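Side-chain contacts in trichomaglin (Trichosanthes lepiniana, PDB 1SGL), which probably cleaves RNA as an S-like ribonuclease of the RNase T2 family, acting on phosphodiester bonds: residues A[6-11]-A[111-116]; A[69-74]-A[122-127]; A[152-157]-A[202-207]; A[156-161]-A[179-184]. All coordinates share one frame; numbering follows the deposited sequence.

Contact 1: A[6-11]-A[111-116]; sequences DYFILA and PVIKGE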
loop_
_atom_site.group_PDB
_atom_site.type_symbol
_atom_site.label_atom_id
_atom_site.label_comp_id
_atom_site.label_asym_id
_atom_site.label_seq_id
_atom_site.Cartn_x
_atom_site.Cartn_y
_atom_site.Cartn_z
ATOM N N ASP A 6 -8.492 12.075 12.053
ATOM C CA ASP A 6 -7.461 13.099 11.969
ATOM C C ASP A 6 -6.445 12.766 10.896
ATOM O O ASP A 6 -5.900 13.658 10.249
ATOM C CB ASP A 6 -6.679 13.236 13.289
ATOM C CG ASP A 6 -7.509 13.807 14.430
ATOM O OD1 ASP A 6 -8.282 14.766 14.218
ATOM O OD2 ASP A 6 -7.360 13.300 15.557
ATOM N N TYR A 7 -6.192 11.477 10.705
ATOM C CA TYR A 7 -5.171 11.072 9.756
ATOM C C TYR A 7 -5.555 10.071 8.677
ATOM O O TYR A 7 -6.564 9.382 8.771
ATOM C CB TYR A 7 -3.979 10.507 10.531
ATOM C CG TYR A 7 -3.570 11.343 11.727
ATOM C CD1 TYR A 7 -4.011 11.023 13.017
ATOM C CD2 TYR A 7 -2.743 12.455 11.571
ATOM C CE1 TYR A 7 -3.634 11.794 14.119
ATOM C CE2 TYR A 7 -2.364 13.228 12.660
ATOM C CZ TYR A 7 -2.813 12.892 13.929
ATOM O OH TYR A 7 -2.449 13.672 14.995
ATOM N N PHE A 8 -4.712 10.017 7.651
ATOM C CA PHE A 8 -4.858 9.089 6.544
ATOM C C PHE A 8 -3.731 8.064 6.667
ATOM O O PHE A 8 -2.641 8.366 7.167
ATOM C CB PHE A 8 -4.703 9.803 5.199
ATOM C CG PHE A 8 -5.915 10.570 4.763
ATOM C CD1 PHE A 8 -5.903 11.961 4.744
ATOM C CD2 PHE A 8 -7.063 9.901 4.348
ATOM C CE1 PHE A 8 -7.027 12.681 4.312
ATOM C CE2 PHE A 8 -8.186 10.602 3.917
ATOM C CZ PHE A 8 -8.169 11.994 3.897
ATOM N N ILE A 9 -4.002 6.847 6.224
ATOM C CA ILE A 9 -2.999 5.810 6.231
ATOM C C ILE A 9 -2.810 5.338 4.797
ATOM O O ILE A 9 -3.789 5.033 4.099
ATOM C CB ILE A 9 -3.420 4.589 7.070
ATOM C CG1 ILE A 9 -3.679 5.005 8.519
ATOM C CG2 ILE A 9 -2.318 3.520 7.016
ATOM C CD1 ILE A 9 -4.162 3.873 9.392
ATOM N N LEU A 10 -1.556 5.305 4.355
ATOM C CA LEU A 10 -1.204 4.821 3.025
ATOM C C LEU A 10 -0.558 3.466 3.265
ATOM O O LEU A 10 0.544 3.384 3.801
ATOM C CB LEU A 10 -0.200 5.750 2.334
ATOM C CG LEU A 10 0.374 5.250 0.994
ATOM C CD1 LEU A 10 -0.739 5.033 -0.020
ATOM C CD2 LEU A 10 1.383 6.265 0.463
ATOM N N ALA A 11 -1.257 2.407 2.880
ATOM C CA ALA A 11 -0.772 1.050 3.065
ATOM C C ALA A 11 -0.024 0.539 1.840
ATOM O O ALA A 11 -0.539 0.586 0.719
ATOM C CB ALA A 11 -1.941 0.131 3.380
ATOM N N PRO A 111 -15.076 15.236 2.757
ATOM C CA PRO A 111 -14.772 16.100 1.612
ATOM C C PRO A 111 -13.289 16.432 1.409
ATOM O O PRO A 111 -12.953 17.275 0.579
ATOM C CB PRO A 111 -15.575 17.346 1.927
ATOM C CG PRO A 111 -15.323 17.474 3.402
ATOM C CD PRO A 111 -15.531 16.048 3.901
ATOM N N VAL A 112 -12.402 15.797 2.167
ATOM C CA VAL A 112 -10.976 16.069 2.005
ATOM C C VAL A 112 -10.582 15.585 0.614
ATOM O O VAL A 112 -9.793 16.221 -0.079
ATOM C CB VAL A 112 -10.128 15.332 3.067
ATOM C CG1 VAL A 112 -8.687 15.789 2.975
ATOM C CG2 VAL A 112 -10.689 15.593 4.460
ATOM N N ILE A 113 -11.136 14.444 0.226
ATOM C CA ILE A 113 -10.902 13.863 -1.090
ATOM C C ILE A 113 -12.282 13.740 -1.723
ATOM O O ILE A 113 -13.158 13.076 -1.175
ATOM C CB ILE A 113 -10.269 12.453 -1.001
ATOM C CG1 ILE A 113 -8.857 12.552 -0.414
ATOM C CG2 ILE A 113 -10.242 11.806 -2.385
ATOM C CD1 ILE A 113 -8.142 11.227 -0.300
ATOM N N LYS A 114 -12.481 14.386 -2.863
ATOM C CA LYS A 114 -13.780 14.336 -3.527
ATOM C C LYS A 114 -13.748 13.643 -4.880
ATOM O O LYS A 114 -13.242 14.191 -5.852
ATOM C CB LYS A 114 -14.334 15.752 -3.713
ATOM C CG LYS A 114 -14.573 16.515 -2.418
ATOM C CD LYS A 114 -15.159 17.892 -2.698
ATOM C CE LYS A 114 -15.345 18.694 -1.418
ATOM N NZ LYS A 114 -16.012 20.003 -1.684
ATOM N N GLY A 115 -14.287 12.433 -4.934
ATOM C CA GLY A 115 -14.332 11.715 -6.192
ATOM C C GLY A 115 -13.153 10.831 -6.545
ATOM O O GLY A 115 -12.042 10.994 -6.029
ATOM N N GLU A 116 -13.418 9.896 -7.453
ATOM C CA GLU A 116 -12.429 8.940 -7.936
ATOM C C GLU A 116 -11.117 9.553 -8.375
ATOM O O GLU A 116 -10.059 9.209 -7.863
ATOM C CB GLU A 116 -12.990 8.154 -9.114
ATOM C CG GLU A 116 -13.887 7.027 -8.731
ATOM C CD GLU A 116 -14.334 6.239 -9.937
ATOM O OE1 GLU A 116 -13.459 5.758 -10.687
ATOM O OE2 GLU A 116 -15.556 6.102 -10.132
#

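Contact 2: A[69-74]-A[122-127]; sequences MPFFGK and KTLKLF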
loop_
_atom_site.group_PDB
_atom_site.type_symbol
_atom_site.label_atom_id
_atom_site.label_comp_id
_atom_site.label_asym_id
_atom_site.label_seq_id
_atom_site.Cartn_x
_atom_site.Cartn_y
_atom_site.Cartn_z
ATOM N N MET A 69 -8.490 6.771 -16.477
ATOM C CA MET A 69 -7.699 7.051 -17.674
ATOM C C MET A 69 -6.302 7.648 -17.568
ATOM O O MET A 69 -5.313 6.995 -17.919
ATOM C CB MET A 69 -8.506 7.890 -18.664
ATOM C CG MET A 69 -7.639 8.476 -19.770
ATOM S SD MET A 69 -8.578 9.113 -21.133
ATOM C CE MET A 69 -7.669 8.370 -22.519
ATOM N N PRO A 70 -6.193 8.900 -17.110
ATOM C CA PRO A 70 -4.855 9.485 -17.013
ATOM C C PRO A 70 -3.920 8.828 -15.994
ATOM O O PRO A 70 -2.846 9.355 -15.720
ATOM C CB PRO A 70 -5.146 10.946 -16.672
ATOM C CG PRO A 70 -6.393 10.848 -15.856
ATOM C CD PRO A 70 -7.223 9.823 -16.600
ATOM N N PHE A 71 -4.305 7.681 -15.447
ATOM C CA PHE A 71 -3.465 7.019 -14.449
ATOM C C PHE A 71 -3.245 5.536 -14.719
ATOM O O PHE A 71 -2.453 4.894 -14.030
ATOM C CB PHE A 71 -4.094 7.154 -13.056
ATOM C CG PHE A 71 -4.409 8.567 -12.655
ATOM C CD1 PHE A 71 -5.645 8.876 -12.092
ATOM C CD2 PHE A 71 -3.467 9.578 -12.800
ATOM C CE1 PHE A 71 -5.941 10.174 -11.676
ATOM C CE2 PHE A 71 -3.750 10.878 -12.387
ATOM C CZ PHE A 71 -4.992 11.176 -11.823
ATOM N N PHE A 72 -3.934 4.992 -15.718
ATOM C CA PHE A 72 -3.831 3.567 -16.013
ATOM C C PHE A 72 -2.438 2.930 -15.995
ATOM O O PHE A 72 -2.227 1.913 -15.332
ATOM C CB PHE A 72 -4.502 3.248 -17.346
ATOM C CG PHE A 72 -4.602 1.782 -17.621
ATOM C CD1 PHE A 72 -5.330 0.957 -16.774
ATOM C CD2 PHE A 72 -3.966 1.221 -18.721
ATOM C CE1 PHE A 72 -5.427 -0.407 -17.019
ATOM C CE2 PHE A 72 -4.054 -0.139 -18.979
ATOM C CZ PHE A 72 -4.786 -0.958 -18.129
ATOM N N GLY A 73 -1.498 3.515 -16.728
ATOM C CA GLY A 73 -0.156 2.963 -16.773
ATOM C C GLY A 73 0.484 2.922 -15.402
ATOM O O GLY A 73 1.097 1.931 -15.024
ATOM N N LYS A 74 0.324 4.002 -14.647
ATOM C CA LYS A 74 0.894 4.079 -13.314
ATOM C C LYS A 74 0.227 3.110 -12.343
ATOM O O LYS A 74 0.900 2.525 -11.504
ATOM C CB LYS A 74 0.815 5.521 -12.810
ATOM C CG LYS A 74 1.583 6.482 -13.718
ATOM C CD LYS A 74 1.425 7.950 -13.321
ATOM C CE LYS A 74 2.195 8.272 -12.057
ATOM N NZ LYS A 74 2.303 9.743 -11.862
ATOM N N LYS A 122 -4.271 11.708 -5.732
ATOM C CA LYS A 122 -3.633 11.966 -4.444
ATOM C C LYS A 122 -2.832 10.773 -3.943
ATOM O O LYS A 122 -1.730 10.925 -3.422
ATOM C CB LYS A 122 -4.673 12.326 -3.386
ATOM C CG LYS A 122 -4.167 13.361 -2.408
ATOM C CD LYS A 122 -4.046 14.702 -3.123
ATOM C CE LYS A 122 -3.135 15.661 -2.386
ATOM N NZ LYS A 122 -1.731 15.164 -2.379
ATOM N N THR A 123 -3.397 9.583 -4.082
ATOM C CA THR A 123 -2.709 8.391 -3.627
ATOM C C THR A 123 -1.391 8.196 -4.380
ATOM O O THR A 123 -0.368 7.885 -3.777
ATOM C CB THR A 123 -3.601 7.152 -3.785
ATOM O OG1 THR A 123 -4.782 7.312 -2.981
ATOM C CG2 THR A 123 -2.852 5.898 -3.337
ATOM N N LEU A 124 -1.413 8.399 -5.694
ATOM C CA LEU A 124 -0.203 8.249 -6.500
ATOM C C LEU A 124 0.827 9.341 -6.197
ATOM O O LEU A 124 2.030 9.074 -6.148
ATOM C CB LEU A 124 -0.559 8.259 -7.990
ATOM C CG LEU A 124 -1.230 6.967 -8.474
ATOM C CD1 LEU A 124 -1.747 7.141 -9.894
ATOM C CD2 LEU A 124 -0.224 5.822 -8.411
ATOM N N LYS A 125 0.358 10.567 -5.987
ATOM C CA LYS A 125 1.264 11.669 -5.677
ATOM C C LYS A 125 2.023 11.383 -4.392
ATOM O O LYS A 125 3.234 11.577 -4.328
ATOM C CB LYS A 125 0.494 12.985 -5.517
ATOM C CG LYS A 125 -0.016 13.580 -6.819
ATOM C CD LYS A 125 -0.898 14.819 -6.576
ATOM C CE LYS A 125 -0.123 15.965 -5.929
ATOM N NZ LYS A 125 0.441 15.636 -4.583
ATOM N N LEU A 126 1.307 10.926 -3.367
ATOM C CA LEU A 126 1.938 10.626 -2.090
ATOM C C LEU A 126 2.956 9.504 -2.212
ATOM O O LEU A 126 4.020 9.567 -1.612
ATOM C CB LEU A 126 0.887 10.252 -1.041
ATOM C CG LEU A 126 0.001 11.404 -0.564
ATOM C CD1 LEU A 126 -1.001 10.887 0.456
ATOM C CD2 LEU A 126 0.867 12.493 0.040
ATOM N N PHE A 127 2.626 8.477 -2.989
ATOM C CA PHE A 127 3.531 7.354 -3.176
ATOM C C PHE A 127 4.839 7.801 -3.833
ATOM O O PHE A 127 5.919 7.390 -3.411
ATOM C CB PHE A 127 2.874 6.281 -4.047
ATOM C CG PHE A 127 3.763 5.102 -4.344
ATOM C CD1 PHE A 127 3.967 4.110 -3.391
ATOM C CD2 PHE A 127 4.385 4.979 -5.586
ATOM C CE1 PHE A 127 4.774 3.007 -3.668
ATOM C CE2 PHE A 127 5.196 3.882 -5.875
ATOM C CZ PHE A 127 5.391 2.891 -4.914
#

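Contact 3: A[152-157]-A[202-207]; sequences KDIVVA and VSLPEI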
loop_
_atom_site.group_PDB
_atom_site.type_symbol
_atom_site.label_atom_id
_atom_site.label_comp_id
_atom_site.label_asym_id
_atom_site.label_seq_id
_atom_site.Cartn_x
_atom_site.Cartn_y
_atom_site.Cartn_z
ATOM N N LYS A 152 15.615 -1.985 12.667
ATOM C CA LYS A 152 16.007 -0.600 12.887
ATOM C C LYS A 152 16.578 0.104 11.654
ATOM O O LYS A 152 16.335 1.288 11.451
ATOM C CB LYS A 152 17.024 -0.535 14.034
ATOM C CG LYS A 152 17.482 0.863 14.385
ATOM C CD LYS A 152 16.635 1.518 15.476
ATOM C CE LYS A 152 15.182 1.711 15.068
ATOM N NZ LYS A 152 14.432 0.428 15.110
ATOM N N ASP A 153 17.343 -0.615 10.837
ATOM C CA ASP A 153 17.920 -0.019 9.638
ATOM C C ASP A 153 16.826 0.444 8.685
ATOM O O ASP A 153 16.938 1.501 8.061
ATOM C CB ASP A 153 18.821 -1.018 8.905
ATOM C CG ASP A 153 20.210 -1.108 9.503
ATOM O OD1 ASP A 153 20.458 -0.481 10.550
ATOM O OD2 ASP A 153 21.063 -1.805 8.922
ATOM N N ILE A 154 15.774 -0.362 8.568
ATOM C CA ILE A 154 14.666 -0.039 7.682
ATOM C C ILE A 154 13.861 1.143 8.222
ATOM O O ILE A 154 13.549 2.072 7.481
ATOM C CB ILE A 154 13.755 -1.266 7.487
ATOM C CG1 ILE A 154 14.580 -2.408 6.888
ATOM C CG2 ILE A 154 12.572 -0.913 6.588
ATOM C CD1 ILE A 154 13.809 -3.687 6.654
ATOM N N VAL A 155 13.548 1.124 9.513
ATOM C CA VAL A 155 12.786 2.216 10.101
ATOM C C VAL A 155 13.530 3.542 9.966
ATOM O O VAL A 155 12.951 4.555 9.576
ATOM C CB VAL A 155 12.491 1.953 11.586
ATOM C CG1 VAL A 155 11.751 3.136 12.195
ATOM C CG2 VAL A 155 11.662 0.695 11.728
ATOM N N VAL A 156 14.821 3.532 10.269
ATOM C CA VAL A 156 15.621 4.746 10.183
ATOM C C VAL A 156 15.687 5.294 8.762
ATOM O O VAL A 156 15.688 6.510 8.550
ATOM C CB VAL A 156 17.057 4.503 10.712
ATOM C CG1 VAL A 156 17.942 5.717 10.417
ATOM C CG2 VAL A 156 17.012 4.263 12.214
ATOM N N ALA A 157 15.742 4.394 7.790
ATOM C CA ALA A 157 15.804 4.805 6.402
ATOM C C ALA A 157 14.523 5.554 6.009
ATOM O O ALA A 157 14.579 6.633 5.410
ATOM C CB ALA A 157 16.005 3.585 5.511
ATOM N N VAL A 202 14.576 -9.017 9.945
ATOM C CA VAL A 202 13.522 -9.305 8.992
ATOM C C VAL A 202 14.061 -9.592 7.606
ATOM O O VAL A 202 15.230 -9.343 7.306
ATOM C CB VAL A 202 12.513 -8.132 8.905
ATOM C CG1 VAL A 202 11.872 -7.896 10.265
ATOM C CG2 VAL A 202 13.213 -6.868 8.411
ATOM N N SER A 203 13.203 -10.131 6.756
ATOM C CA SER A 203 13.625 -10.439 5.408
ATOM C C SER A 203 12.722 -9.774 4.388
ATOM O O SER A 203 11.524 -9.606 4.609
ATOM C CB SER A 203 13.655 -11.956 5.198
ATOM O OG SER A 203 12.376 -12.523 5.375
ATOM N N LEU A 204 13.336 -9.372 3.280
ATOM C CA LEU A 204 12.665 -8.723 2.165
ATOM C C LEU A 204 12.927 -9.640 0.980
ATOM O O LEU A 204 13.810 -9.383 0.167
ATOM C CB LEU A 204 13.279 -7.341 1.908
ATOM C CG LEU A 204 13.027 -6.261 2.970
ATOM C CD1 LEU A 204 13.966 -5.078 2.757
ATOM C CD2 LEU A 204 11.586 -5.804 2.892
ATOM N N PRO A 205 12.168 -10.737 0.879
ATOM C CA PRO A 205 12.350 -11.686 -0.223
ATOM C C PRO A 205 12.009 -11.126 -1.600
ATOM O O PRO A 205 11.193 -10.205 -1.733
ATOM C CB PRO A 205 11.442 -12.848 0.172
ATOM C CG PRO A 205 10.320 -12.158 0.892
ATOM C CD PRO A 205 11.050 -11.147 1.753
ATOM N N GLU A 206 12.647 -11.684 -2.624
ATOM C CA GLU A 206 12.386 -11.252 -3.989
ATOM C C GLU A 206 11.161 -12.013 -4.475
ATOM O O GLU A 206 10.769 -13.022 -3.882
ATOM C CB GLU A 206 13.565 -11.595 -4.897
ATOM C CG GLU A 206 14.926 -11.181 -4.370
ATOM C CD GLU A 206 16.053 -11.751 -5.213
ATOM O OE1 GLU A 206 16.284 -11.242 -6.329
ATOM O OE2 GLU A 206 16.699 -12.722 -4.767
ATOM N N ILE A 207 10.552 -11.524 -5.546
ATOM C CA ILE A 207 9.397 -12.199 -6.114
ATOM C C ILE A 207 9.901 -13.533 -6.651
ATOM O O ILE A 207 10.916 -13.583 -7.340
ATOM C CB ILE A 207 8.787 -11.387 -7.264
ATOM C CG1 ILE A 207 8.140 -10.115 -6.709
ATOM C CG2 ILE A 207 7.770 -12.230 -8.015
ATOM C CD1 ILE A 207 7.700 -9.131 -7.778
#

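Contact 4: A[156-161]-A[179-184]; sequences VAVESA and LSLCFD. With SO4 (sulfate ion), chain D.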
loop_
_atom_site.group_PDB
_atom_site.type_symbol
_atom_site.label_atom_id
_atom_site.label_comp_id
_atom_site.label_asym_id
_atom_site.label_seq_id
_atom_site.Cartn_x
_atom_site.Cartn_y
_atom_site.Cartn_z
ATOM N N VAL A 156 14.821 3.532 10.269
ATOM C CA VAL A 156 15.621 4.746 10.183
ATOM C C VAL A 156 15.687 5.294 8.762
ATOM O O VAL A 156 15.688 6.510 8.550
ATOM C CB VAL A 156 17.057 4.503 10.712
ATOM C CG1 VAL A 156 17.942 5.717 10.417
ATOM C CG2 VAL A 156 17.012 4.263 12.214
ATOM N N ALA A 157 15.742 4.394 7.790
ATOM C CA ALA A 157 15.804 4.805 6.402
ATOM C C ALA A 157 14.523 5.554 6.009
ATOM O O ALA A 157 14.579 6.633 5.410
ATOM C CB ALA A 157 16.005 3.585 5.511
ATOM N N VAL A 158 13.370 4.986 6.356
ATOM C CA VAL A 158 12.094 5.615 6.027
ATOM C C VAL A 158 11.894 6.929 6.770
ATOM O O VAL A 158 11.525 7.928 6.166
ATOM C CB VAL A 158 10.903 4.682 6.329
ATOM C CG1 VAL A 158 9.588 5.440 6.151
ATOM C CG2 VAL A 158 10.955 3.483 5.405
ATOM N N GLU A 159 12.140 6.935 8.076
ATOM C CA GLU A 159 11.978 8.160 8.847
ATOM C C GLU A 159 12.891 9.268 8.340
ATOM O O GLU A 159 12.468 10.418 8.232
ATOM C CB GLU A 159 12.282 7.933 10.325
ATOM C CG GLU A 159 11.312 7.031 11.045
ATOM C CD GLU A 159 11.763 6.757 12.459
ATOM O OE1 GLU A 159 12.987 6.642 12.664
ATOM O OE2 GLU A 159 10.908 6.638 13.364
ATOM N N SER A 160 14.143 8.926 8.043
ATOM C CA SER A 160 15.099 9.922 7.565
ATOM C C SER A 160 14.683 10.501 6.228
ATOM O O SER A 160 14.879 11.685 5.979
ATOM C CB SER A 160 16.500 9.318 7.417
ATOM O OG SER A 160 17.047 8.997 8.679
ATOM N N ALA A 161 14.106 9.666 5.374
ATOM C CA ALA A 161 13.696 10.107 4.051
ATOM C C ALA A 161 12.313 10.768 3.981
ATOM O O ALA A 161 12.126 11.743 3.257
ATOM C CB ALA A 161 13.759 8.928 3.082
ATOM N N LEU A 179 3.952 -1.951 4.906
ATOM C CA LEU A 179 4.578 -0.781 5.482
ATOM C C LEU A 179 3.570 0.324 5.245
ATOM O O LEU A 179 3.147 0.549 4.111
ATOM C CB LEU A 179 5.908 -0.468 4.787
ATOM C CG LEU A 179 6.691 0.711 5.381
ATOM C CD1 LEU A 179 8.157 0.615 4.973
ATOM C CD2 LEU A 179 6.081 2.032 4.920
ATOM N N SER A 180 3.170 0.999 6.318
ATOM C CA SER A 180 2.196 2.069 6.210
ATOM C C SER A 180 2.752 3.419 6.628
ATOM O O SER A 180 3.555 3.507 7.557
ATOM C CB SER A 180 0.975 1.748 7.072
ATOM O OG SER A 180 0.430 0.483 6.733
ATOM N N LEU A 181 2.326 4.466 5.930
ATOM C CA LEU A 181 2.735 5.823 6.261
ATOM C C LEU A 181 1.475 6.565 6.696
ATOM O O LEU A 181 0.383 6.327 6.169
ATOM C CB LEU A 181 3.367 6.537 5.055
ATOM C CG LEU A 181 4.671 5.980 4.472
ATOM C CD1 LEU A 181 5.072 6.801 3.257
ATOM C CD2 LEU A 181 5.768 6.009 5.515
ATOM N N CYS A 182 1.622 7.457 7.661
ATOM C CA CYS A 182 0.484 8.216 8.152
ATOM C C CYS A 182 0.611 9.682 7.725
ATOM O O CYS A 182 1.719 10.208 7.611
ATOM C CB CYS A 182 0.391 8.039 9.676
ATOM S SG CYS A 182 0.084 6.276 10.068
ATOM N N PHE A 183 -0.523 10.319 7.445
ATOM C CA PHE A 183 -0.547 11.719 7.005
ATOM C C PHE A 183 -1.714 12.478 7.646
ATOM O O PHE A 183 -2.742 11.873 7.966
ATOM C CB PHE A 183 -0.729 11.807 5.477
ATOM C CG PHE A 183 0.344 11.117 4.681
ATOM C CD1 PHE A 183 0.250 9.761 4.387
ATOM C CD2 PHE A 183 1.441 11.832 4.209
ATOM C CE1 PHE A 183 1.232 9.121 3.626
ATOM C CE2 PHE A 183 2.429 11.208 3.451
ATOM C CZ PHE A 183 2.324 9.849 3.157
ATOM N N ASP A 184 -1.576 13.793 7.820
ATOM C CA ASP A 184 -2.691 14.561 8.373
ATOM C C ASP A 184 -3.611 15.007 7.233
ATOM O O ASP A 184 -3.370 14.666 6.074
ATOM C CB ASP A 184 -2.220 15.775 9.194
ATOM C CG ASP A 184 -1.356 16.735 8.410
ATOM O OD1 ASP A 184 -1.523 16.874 7.183
ATOM O OD2 ASP A 184 -0.502 17.378 9.045
HETATM S S SO4 D . -2.317 -1.213 9.356
HETATM O O1 SO4 D . -3.065 -2.480 9.238
HETATM O O2 SO4 D . -2.180 -0.588 8.022
HETATM O O3 SO4 D . -0.980 -1.504 9.911
HETATM O O4 SO4 D . -3.044 -0.291 10.253
#

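Contact 1: A[6-11]-A[111-116]
Phe8, on an extended strand, meets Val112 and Ile113 in the loop that leads into helix 116-129. The two backbones stay well apart: the closest CA pair, Phe8 and Val112, is separated by 10.3 Å, so side chains alone bridge the gap. The loop passes a cis peptide before Pro111 and turns into helix 116-129 at Gly115, its N-cap.

From the strand, Phe8 sends its ring across the gap with CG anti to the carbonyl carbon (chi1 -78°), and Val112 comes to meet it from the opposite direction. The valine sits at the rim of the ring: Phe8 CE1 lies 3.8 Å from Val112 CG1, and Phe8 CZ is 4.0 Å from Val112 CB, which lies in the ring plane. Ile113 adds a looser contact, its CD1 standing obliquely to the ring at 4.3 Å from Phe8 CE2.

Two other aromatics pack on the same ring: Phe5 edge-to-face, and Phe187 with its plane about 10° from that of Phe8. Ile113 also touches Asn118 and Tyr119 of helix 116-129 and Leu45 of strand 40-47.

The contact is wholly apolar, so its hold on the loop comes from burying hydrocarbon and from van der Waals fit, without the directional demand of a polar bond.

Contact 2: A[69-74]-A[122-127]
Leu124 points a single methyl, CD1, at the start of helix 72-78, where both Phe71 and Lys74 receive it. In Leu124, CG is anti to the carbonyl carbon (chi1 -74°) and the chain is then extended (chi2 171°), which carries CD1 out from its helix toward Phe71. That methyl lies 3.9 Å from Phe71 CB and 4.1 Å from Phe71 CG, so it lodges where the phenylalanine ring joins its stem; relative to the ring plane it is oblique. The two side chains run at a slant to each other.

Phe71 occupies the N-cap position of helix 72-78, and the contact therefore packs the first turn of that helix onto the middle of helix 116-129 within the RNase T2 fold. One face of the Phe71 ring is occupied by Pro70 CG, 4.1 Å above its centre. Trp117, Phe120 and Lys121, all from helix 116-129, also touch Phe71.

Lys74 contributes the aliphatic root of its side chain: Lys74 CB is 4.2 Å from Leu124 CD1. The lysine also touches Met128, further along helix 116-129. Leu124 also touches Ile42 of strand 40-47.

Contact 3: A[152-157]-A[202-207]
Ile154 on helix 151-162 reaches Val202 and Leu204 through one atom, its terminal methyl CD1. All the interactions across this contact are apolar. Ile154 CD1 lies 3.7 Å from Val202 CG2, and the same methyl is 4.1 Å from Leu204 CD1. Both pairs meet tip to tip, each side chain reaching toward the other over a backbone separation of 9.4 Å between the CA atoms of Ile154 and Val202. The isoleucine manages this because CG1 is anti to the carbonyl carbon and the chain is fully extended beyond it (chi2 179°). Val202 and Leu204 lie two residues apart with Ser203 between them; the serine's CB is directed away from the helix, as expected for an extended backbone whose alternate residues face opposite ways.

No polar bond joins the two segments; their hydrogen bonds run within the helix or to residues elsewhere. The helix keeps its regular pattern, with Val156 N bonded to Lys152 O and Ala157 N to Asp153 O. On the other segment, Val202 pairs with Tyr149, Ser203 with Gly174 and Val176, and Leu204 with Ser144.

The buried methyl cluster thus joins helix 151-162 to the small antiparallel pair of strands 148-150 and 201-203. Leu136 of helix 132-139 and Ile141 also pack on Ile154, while Val176, at the start of strand 176-184, touches both Val202 and Leu204.

Contact 4: A[156-161]-A[179-184]
Val158 splits its two methyls between Leu179 and Leu181, a division set by its first torsion: at chi1 172°, CG1 stands opposite the backbone N and CG2 opposite the carbonyl carbon. CG2 lies 4.0 Å from Leu179 CD1, the two side chains passing alongside one another and pointing opposite ways. CG1 takes the other leucine, 3.9 Å from Leu181 CD2. Leu179 has CG anti to its N (chi1 -177°) and Leu181 has CG anti to its carbonyl carbon (chi1 -63°), yet each brings a methyl to the same valine. Pro166 packs on Val158 and Leu181 as well.

Within the helix, Val156 O accepts from both Ser160 N and Ser160 OG, the hydroxyl at 2.8 Å, one donor arriving from each side of the carbonyl plane.

Between the two leucines, Ser180 touches Ile9 and Ala11 of strand 7-14. Its OG lies 3.1 Å from O2 of a sulfate ion, probably from the crystallisation liquor, though its proton has another acceptor within reach; Lys167 and Arg46 hydrogen-bond the same ion. Cys182, two residues beyond, is disulfide-bonded to Cys192.

Helix 151-162 thus packs against strand 176-184 of the antiparallel sheet, the helix-on-sheet alpha+beta arrangement of the RNase T2 fold.

How the contacts relate
All four contacts are apolar across their interfaces, but they sit differently in the fold. Contacts 1, 3 and 4 are buried, whereas contact 2 is only partly so, with a lysine at its margin. Contacts 3 and 4 draw on successive turns of helix 151-162, applied first to the C-terminal strand 201-203 and then to the main sheet. Contact 1 reaches that same sheet through strand 7-14, the neighbour of strand 176-184 in contact 4; backbone hydrogen bonds pair Phe8 with Phe183 and Leu10 with Leu181. Contact 2 joins two helices, and its helix 116-129 packs on the sheet where Thr123 meets Leu10. Contacts 1 and 3 lie on opposite sides of the chain's centre, their own centres about 27 Å apart.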